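Local coordinates for protein SAM-dependent methyltransferase (Thiobacillus denitrificans, PDB 5EPE) that binds S-adenosyl-L-homocysteine in a Rossmann-like methyltransferase fold and probably transfers methyl groups from S-adenosylmethionine, at residues M1-R15 with L67-A79. Sequence-based numbering, arbitrary orientation.
Sequences MDIPRIFNITESAHR and LSQLFTEQAKRRA. With SAH (S-adenosyl-L-homocysteine), chain B.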
loop_
_atom_site.group_PDB
_atom_site.type_symbol
_atom_site.label_atom_id
_atom_site.label_comp_id
_atom_site.label_asym_id
_atom_site.label_seq_id
_atom_site.Cartn_x
_atom_site.Cartn_y
_atom_site.Cartn_z
HETATM N N MSE A 1 -31.394 -33.395 -30.546
HETATM C CA MSE A 1 -30.484 -32.234 -30.341
HETATM C C MSE A 1 -29.214 -32.587 -29.557
HETATM O O MSE A 1 -28.996 -33.716 -29.086
HETATM C CB MSE A 1 -31.277 -31.017 -29.808
HETATM C CG MSE A 1 -31.465 -30.870 -28.287
HETATM SE SE MSE A 1 -31.358 -28.962 -27.700
HETATM C CE MSE A 1 -32.322 -28.973 -25.967
ATOM N N ASP A 2 -28.357 -31.581 -29.456
ATOM C CA ASP A 2 -26.973 -31.749 -29.050
ATOM C C ASP A 2 -26.454 -30.459 -28.438
ATOM O O ASP A 2 -27.166 -29.457 -28.369
ATOM C CB ASP A 2 -26.109 -32.107 -30.274
ATOM C CG ASP A 2 -25.073 -33.164 -29.953
ATOM O OD1 ASP A 2 -24.085 -32.903 -29.271
ATOM O OD2 ASP A 2 -25.281 -34.298 -30.357
ATOM N N ILE A 3 -25.198 -30.493 -28.023
ATOM C CA ILE A 3 -24.476 -29.282 -27.617
ATOM C C ILE A 3 -23.767 -28.702 -28.856
ATOM O O ILE A 3 -23.635 -29.386 -29.866
ATOM C CB ILE A 3 -23.535 -29.567 -26.428
ATOM C CG1 ILE A 3 -22.344 -30.463 -26.838
ATOM C CG2 ILE A 3 -24.318 -30.196 -25.264
ATOM C CD1 ILE A 3 -21.295 -30.577 -25.745
ATOM N N PRO A 4 -23.350 -27.436 -28.799
ATOM C CA PRO A 4 -22.699 -26.863 -29.982
ATOM C C PRO A 4 -21.419 -27.599 -30.400
ATOM O O PRO A 4 -20.683 -28.164 -29.581
ATOM C CB PRO A 4 -22.333 -25.440 -29.540
ATOM C CG PRO A 4 -23.294 -25.135 -28.435
ATOM C CD PRO A 4 -23.458 -26.454 -27.702
ATOM N N ARG A 5 -21.167 -27.539 -31.692
ATOM C CA ARG A 5 -20.169 -28.377 -32.323
ATOM C C ARG A 5 -18.769 -28.136 -31.793
ATOM O O ARG A 5 -17.969 -29.065 -31.711
ATOM C CB ARG A 5 -20.191 -28.122 -33.820
ATOM C CG ARG A 5 -19.316 -29.053 -34.633
ATOM C CD ARG A 5 -19.562 -28.820 -36.125
ATOM N NE ARG A 5 -18.464 -29.452 -36.855
ATOM C CZ ARG A 5 -17.646 -28.870 -37.720
ATOM N NH1 ARG A 5 -16.682 -29.633 -38.252
ATOM N NH2 ARG A 5 -17.787 -27.588 -38.103
ATOM N N ILE A 6 -18.476 -26.880 -31.480
ATOM C CA ILE A 6 -17.178 -26.501 -31.002
ATOM C C ILE A 6 -16.781 -27.204 -29.702
ATOM O O ILE A 6 -15.609 -27.493 -29.513
ATOM C CB ILE A 6 -17.077 -24.984 -30.765
ATOM C CG1 ILE A 6 -15.597 -24.555 -30.617
ATOM C CG2 ILE A 6 -17.918 -24.520 -29.557
ATOM C CD1 ILE A 6 -15.013 -24.069 -31.922
ATOM N N PHE A 7 -17.741 -27.437 -28.802
ATOM C CA PHE A 7 -17.458 -28.172 -27.571
ATOM C C PHE A 7 -17.131 -29.591 -27.867
ATOM O O PHE A 7 -16.272 -30.121 -27.230
ATOM C CB PHE A 7 -18.632 -28.135 -26.588
ATOM C CG PHE A 7 -18.924 -26.763 -26.122
ATOM C CD1 PHE A 7 -18.062 -26.146 -25.223
ATOM C CD2 PHE A 7 -19.995 -26.049 -26.630
ATOM C CE1 PHE A 7 -18.291 -24.841 -24.799
ATOM C CE2 PHE A 7 -20.235 -24.737 -26.229
ATOM C CZ PHE A 7 -19.381 -24.130 -25.314
ATOM N N ASN A 8 -17.822 -30.202 -28.843
ATOM C CA ASN A 8 -17.557 -31.583 -29.176
ATOM C C ASN A 8 -16.152 -31.674 -29.774
ATOM O O ASN A 8 -15.417 -32.611 -29.473
ATOM C CB ASN A 8 -18.654 -32.190 -30.095
ATOM C CG ASN A 8 -19.954 -32.504 -29.350
ATOM O OD1 ASN A 8 -19.956 -32.928 -28.183
ATOM N ND2 ASN A 8 -21.075 -32.352 -30.036
ATOM N N ILE A 9 -15.753 -30.686 -30.564
ATOM C CA ILE A 9 -14.417 -30.681 -31.163
ATOM C C ILE A 9 -13.290 -30.502 -30.105
ATOM O O ILE A 9 -12.314 -31.217 -30.104
ATOM C CB ILE A 9 -14.296 -29.555 -32.196
ATOM C CG1 ILE A 9 -15.125 -29.921 -33.454
ATOM C CG2 ILE A 9 -12.844 -29.323 -32.585
ATOM C CD1 ILE A 9 -15.358 -28.748 -34.389
ATOM N N THR A 10 -13.473 -29.536 -29.213
ATOM C CA THR A 10 -12.484 -29.159 -28.257
ATOM C C THR A 10 -12.276 -30.244 -27.199
ATOM O O THR A 10 -11.153 -30.454 -26.731
ATOM C CB THR A 10 -12.991 -27.843 -27.614
ATOM O OG1 THR A 10 -12.922 -26.841 -28.656
ATOM C CG2 THR A 10 -12.173 -27.457 -26.549
ATOM N N GLU A 11 -13.381 -30.897 -26.790
ATOM C CA GLU A 11 -13.340 -31.851 -25.689
ATOM C C GLU A 11 -13.507 -33.311 -26.090
ATOM O O GLU A 11 -13.715 -34.171 -25.232
ATOM C CB GLU A 11 -14.357 -31.445 -24.652
ATOM C CG GLU A 11 -13.985 -30.093 -24.031
ATOM C CD GLU A 11 -14.687 -29.753 -22.744
ATOM O OE1 GLU A 11 -14.795 -28.552 -22.452
ATOM O OE2 GLU A 11 -15.134 -30.645 -22.029
ATOM N N SER A 12 -13.308 -33.606 -27.365
ATOM C CA SER A 12 -13.551 -34.981 -27.873
ATOM C C SER A 12 -12.611 -36.017 -27.214
ATOM O O SER A 12 -12.916 -37.209 -27.203
ATOM C CB SER A 12 -13.387 -35.082 -29.397
ATOM O OG SER A 12 -12.085 -34.647 -29.809
ATOM N N ALA A 13 -11.459 -35.574 -26.721
ATOM C CA ALA A 13 -10.498 -36.477 -26.133
ATOM C C ALA A 13 -10.484 -36.362 -24.617
ATOM O O ALA A 13 -9.564 -36.866 -23.993
ATOM C CB ALA A 13 -9.116 -36.162 -26.691
ATOM N N HIS A 14 -11.422 -35.648 -24.004
ATOM C CA HIS A 14 -11.471 -35.558 -22.528
ATOM C C HIS A 14 -12.304 -36.727 -21.957
ATOM O O HIS A 14 -13.385 -36.974 -22.482
ATOM C CB HIS A 14 -12.197 -34.299 -22.121
ATOM C CG HIS A 14 -11.353 -33.070 -22.119
ATOM N ND1 HIS A 14 -10.626 -32.654 -23.224
ATOM C CD2 HIS A 14 -11.087 -32.186 -21.126
ATOM C CE1 HIS A 14 -9.988 -31.532 -22.911
ATOM N NE2 HIS A 14 -10.209 -31.258 -21.636
ATOM N N ARG A 15 -11.815 -37.405 -20.918
ATOM C CA ARG A 15 -12.668 -38.299 -20.119
ATOM C C ARG A 15 -13.450 -37.492 -19.085
ATOM O O ARG A 15 -14.588 -37.777 -18.850
ATOM C CB ARG A 15 -11.858 -39.383 -19.429
ATOM C CG ARG A 15 -11.327 -40.435 -20.414
ATOM C CD ARG A 15 -10.527 -41.468 -19.631
ATOM N NE ARG A 15 -9.972 -42.458 -20.551
ATOM C CZ ARG A 15 -8.910 -43.208 -20.304
ATOM N NH1 ARG A 15 -8.272 -43.140 -19.151
ATOM N NH2 ARG A 15 -8.502 -44.063 -21.213
ATOM N N LEU A 67 -26.788 -34.388 -22.692
ATOM C CA LEU A 67 -27.304 -33.837 -23.943
ATOM C C LEU A 67 -26.401 -34.110 -25.166
ATOM O O LEU A 67 -26.867 -34.046 -26.322
ATOM C CB LEU A 67 -27.476 -32.317 -23.785
ATOM C CG LEU A 67 -28.219 -31.541 -24.851
ATOM C CD1 LEU A 67 -29.578 -32.174 -25.068
ATOM C CD2 LEU A 67 -28.343 -30.066 -24.472
ATOM N N SER A 68 -25.116 -34.361 -24.941
ATOM C CA SER A 68 -24.191 -34.609 -26.062
ATOM C C SER A 68 -24.311 -36.057 -26.569
ATOM O O SER A 68 -24.189 -37.035 -25.800
ATOM C CB SER A 68 -22.733 -34.378 -25.624
ATOM O OG SER A 68 -21.852 -34.806 -26.662
ATOM N N GLN A 69 -24.486 -36.202 -27.871
ATOM C CA GLN A 69 -24.555 -37.519 -28.469
ATOM C C GLN A 69 -23.199 -38.185 -28.428
ATOM O O GLN A 69 -23.067 -39.345 -28.033
ATOM C CB GLN A 69 -25.056 -37.421 -29.916
ATOM C CG GLN A 69 -25.509 -38.770 -30.427
ATOM C CD GLN A 69 -26.113 -38.717 -31.836
ATOM O OE1 GLN A 69 -27.006 -37.908 -32.123
ATOM N NE2 GLN A 69 -25.639 -39.592 -32.709
ATOM N N LEU A 70 -22.186 -37.418 -28.810
ATOM C CA LEU A 70 -20.788 -37.886 -28.753
ATOM C C LEU A 70 -20.418 -38.392 -27.349
ATOM O O LEU A 70 -19.969 -39.536 -27.195
ATOM C CB LEU A 70 -19.820 -36.782 -29.209
ATOM C CG LEU A 70 -18.321 -37.184 -29.142
ATOM C CD1 LEU A 70 -18.039 -38.413 -30.008
ATOM C CD2 LEU A 70 -17.416 -36.028 -29.531
ATOM N N PHE A 71 -20.625 -37.547 -26.342
ATOM C CA PHE A 71 -20.183 -37.897 -24.986
ATOM C C PHE A 71 -20.993 -39.088 -24.429
ATOM O O PHE A 71 -20.457 -39.941 -23.730
ATOM C CB PHE A 71 -20.251 -36.715 -23.999
ATOM C CG PHE A 71 -19.484 -35.460 -24.408
ATOM C CD1 PHE A 71 -18.429 -35.480 -25.340
ATOM C CD2 PHE A 71 -19.813 -34.231 -23.805
ATOM C CE1 PHE A 71 -17.764 -34.313 -25.698
ATOM C CE2 PHE A 71 -19.130 -33.057 -24.152
ATOM C CZ PHE A 71 -18.119 -33.105 -25.116
ATOM N N THR A 72 -22.273 -39.175 -24.764
ATOM C CA THR A 72 -23.072 -40.361 -24.446
ATOM C C THR A 72 -22.467 -41.653 -25.057
ATOM O O THR A 72 -22.339 -42.675 -24.363
ATOM C CB THR A 72 -24.558 -40.202 -24.843
ATOM O OG1 THR A 72 -25.163 -39.150 -24.069
ATOM C CG2 THR A 72 -25.317 -41.496 -24.562
ATOM N N GLU A 73 -22.090 -41.585 -26.315
ATOM C CA GLU A 73 -21.463 -42.738 -26.983
ATOM C C GLU A 73 -20.151 -43.126 -26.314
ATOM O O GLU A 73 -19.882 -44.322 -26.115
ATOM C CB GLU A 73 -21.235 -42.444 -28.453
ATOM C CG GLU A 73 -22.537 -42.348 -29.235
ATOM C CD GLU A 73 -22.353 -41.763 -30.645
ATOM O OE1 GLU A 73 -21.244 -41.250 -30.982
ATOM O OE2 GLU A 73 -23.337 -41.808 -31.426
ATOM N N GLN A 74 -19.379 -42.116 -25.875
ATOM C CA GLN A 74 -18.122 -42.371 -25.183
ATOM C C GLN A 74 -18.374 -43.020 -23.853
ATOM O O GLN A 74 -17.663 -43.949 -23.463
ATOM C CB GLN A 74 -17.319 -41.060 -24.998
ATOM C CG GLN A 74 -16.854 -40.471 -26.356
ATOM C CD GLN A 74 -16.117 -39.161 -26.240
ATOM O OE1 GLN A 74 -16.138 -38.484 -25.179
ATOM N NE2 GLN A 74 -15.412 -38.793 -27.322
ATOM N N ALA A 75 -19.408 -42.552 -23.160
ATOM C CA ALA A 75 -19.746 -43.109 -21.840
ATOM C C ALA A 75 -20.084 -44.600 -21.953
ATOM O O ALA A 75 -19.608 -45.419 -21.169
ATOM C CB ALA A 75 -20.925 -42.357 -21.242
ATOM N N LYS A 76 -20.874 -44.919 -22.943
ATOM C CA LYS A 76 -21.232 -46.338 -23.210
ATOM C C LYS A 76 -20.004 -47.199 -23.580
ATOM O O LYS A 76 -19.841 -48.310 -23.069
ATOM C CB LYS A 76 -22.263 -46.378 -24.311
ATOM C CG LYS A 76 -23.630 -45.864 -23.888
ATOM C CD LYS A 76 -24.507 -45.792 -25.138
ATOM C CE LYS A 76 -25.946 -45.387 -24.877
ATOM N NZ LYS A 76 -26.605 -46.268 -23.852
ATOM N N ARG A 77 -19.095 -46.669 -24.397
ATOM C CA ARG A 77 -17.846 -47.392 -24.684
ATOM C C ARG A 77 -16.963 -47.545 -23.449
ATOM O O ARG A 77 -16.307 -48.586 -23.268
ATOM C CB ARG A 77 -17.053 -46.709 -25.781
ATOM C CG ARG A 77 -17.688 -46.802 -27.139
ATOM C CD ARG A 77 -16.662 -46.516 -28.228
ATOM N NE ARG A 77 -16.392 -45.065 -28.312
ATOM C CZ ARG A 77 -17.104 -44.213 -29.058
ATOM N NH1 ARG A 77 -18.122 -44.626 -29.810
ATOM N NH2 ARG A 77 -16.800 -42.940 -29.081
ATOM N N ARG A 78 -16.961 -46.515 -22.601
ATOM C CA ARG A 78 -16.182 -46.532 -21.364
ATOM C C ARG A 78 -16.678 -47.647 -20.399
ATOM O O ARG A 78 -15.860 -48.388 -19.819
ATOM C CB ARG A 78 -16.229 -45.153 -20.687
ATOM C CG ARG A 78 -15.199 -44.954 -19.596
ATOM C CD ARG A 78 -13.759 -45.056 -20.088
ATOM N NE ARG A 78 -12.874 -44.661 -18.995
ATOM C CZ ARG A 78 -11.670 -45.162 -18.742
ATOM N NH1 ARG A 78 -11.144 -46.113 -19.509
ATOM N NH2 ARG A 78 -10.982 -44.733 -17.674
ATOM N N ALA A 79 -18.001 -47.776 -20.268
ATOM C CA ALA A 79 -18.584 -48.757 -19.353
ATOM C C ALA A 79 -18.263 -50.184 -19.835
ATOM O O ALA A 79 -17.966 -51.078 -19.044
ATOM C CB ALA A 79 -20.101 -48.564 -19.256
HETATM N N SAH B . -20.210 -34.008 -15.316
HETATM C CA SAH B . -19.388 -34.238 -16.563
HETATM C CB SAH B . -19.710 -33.190 -17.612
HETATM C CG SAH B . -19.478 -31.713 -17.245
HETATM S SD SAH B . -19.508 -30.628 -18.649
HETATM C C SAH B . -17.900 -34.264 -16.290
HETATM O O SAH B . -17.457 -33.726 -15.258
HETATM O OXT SAH B . -17.101 -34.808 -17.082
HETATM C "C5'" SAH B . -21.242 -30.125 -18.853
HETATM C "C4'" SAH B . -22.062 -31.259 -19.473
HETATM O "O4'" SAH B . -23.454 -30.909 -19.473
HETATM C "C3'" SAH B . -21.687 -31.594 -20.928
HETATM O "O3'" SAH B . -21.366 -32.996 -20.992
HETATM C "C2'" SAH B . -22.938 -31.277 -21.753
HETATM O "O2'" SAH B . -23.169 -32.217 -22.792
HETATM C "C1'" SAH B . -24.009 -31.420 -20.707
HETATM N N9 SAH B . -25.295 -30.725 -20.879
HETATM C C8 SAH B . -25.486 -29.421 -21.246
HETATM N N7 SAH B . -26.763 -29.109 -21.221
HETATM C C5 SAH B . -27.415 -30.278 -20.812
HETATM C C6 SAH B . -28.783 -30.603 -20.608
HETATM N N6 SAH B . -29.752 -29.679 -20.796
HETATM N N1 SAH B . -29.116 -31.850 -20.188
HETATM C C2 SAH B . -28.125 -32.756 -20.009
HETATM N N3 SAH B . -26.805 -32.555 -20.197
HETATM C C4 SAH B . -26.509 -31.274 -20.595
HETATM O O HOH W 1 -22.408 -35.038 -30.127
HETATM O O HOH W 2 -27.646 -35.205 -31.717
HETATM O O HOH W 3 -14.023 -39.368 -23.544
#
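Asp2 meets Ser68 with CA atoms 5.0 Å apart, and helices 5-11 and 69-79 run in roughly the same direction, their axes 37° apart and no closer than 10.7 Å. Gln69 N donates to Asp2 OD2 (3.2 Å) from above the carboxylate plane. The other oxygen, OD1, takes Ile3 N and Asn8 ND2 from opposite faces, and a water links it to Leu70 N. Replacing Asp2 with an alanine would probably leave Gln69 N without this acceptor and the Asn8 amide freer to turn. Asn8 OD1 receives Ser68 OG (3.1 Å) and sits over one face of the Phe71 ring, amide and ring nearly perpendicular (87°). Ser68 also caps its helix: with chi1 at 172°, OG turns away from its own N and accepts from Phe71 N. Ile3 CD1 packs on Phe71 CE2 at 3.7 Å. Farther along, Gln74 NE2 donates to Ser12 O (3.0 Å) while Ser47 holds its OE1, and the guanidinium groups of Arg15 and Arg78 stack flat; Glu49 pairs with Arg78, which probably eases the like charges. The polar bonds thus fasten the N-terminal segment to the start of helix 69-79, while Ile3 and Phe71 meet the ligand's ribose hydroxyls and Leu67 its adenine.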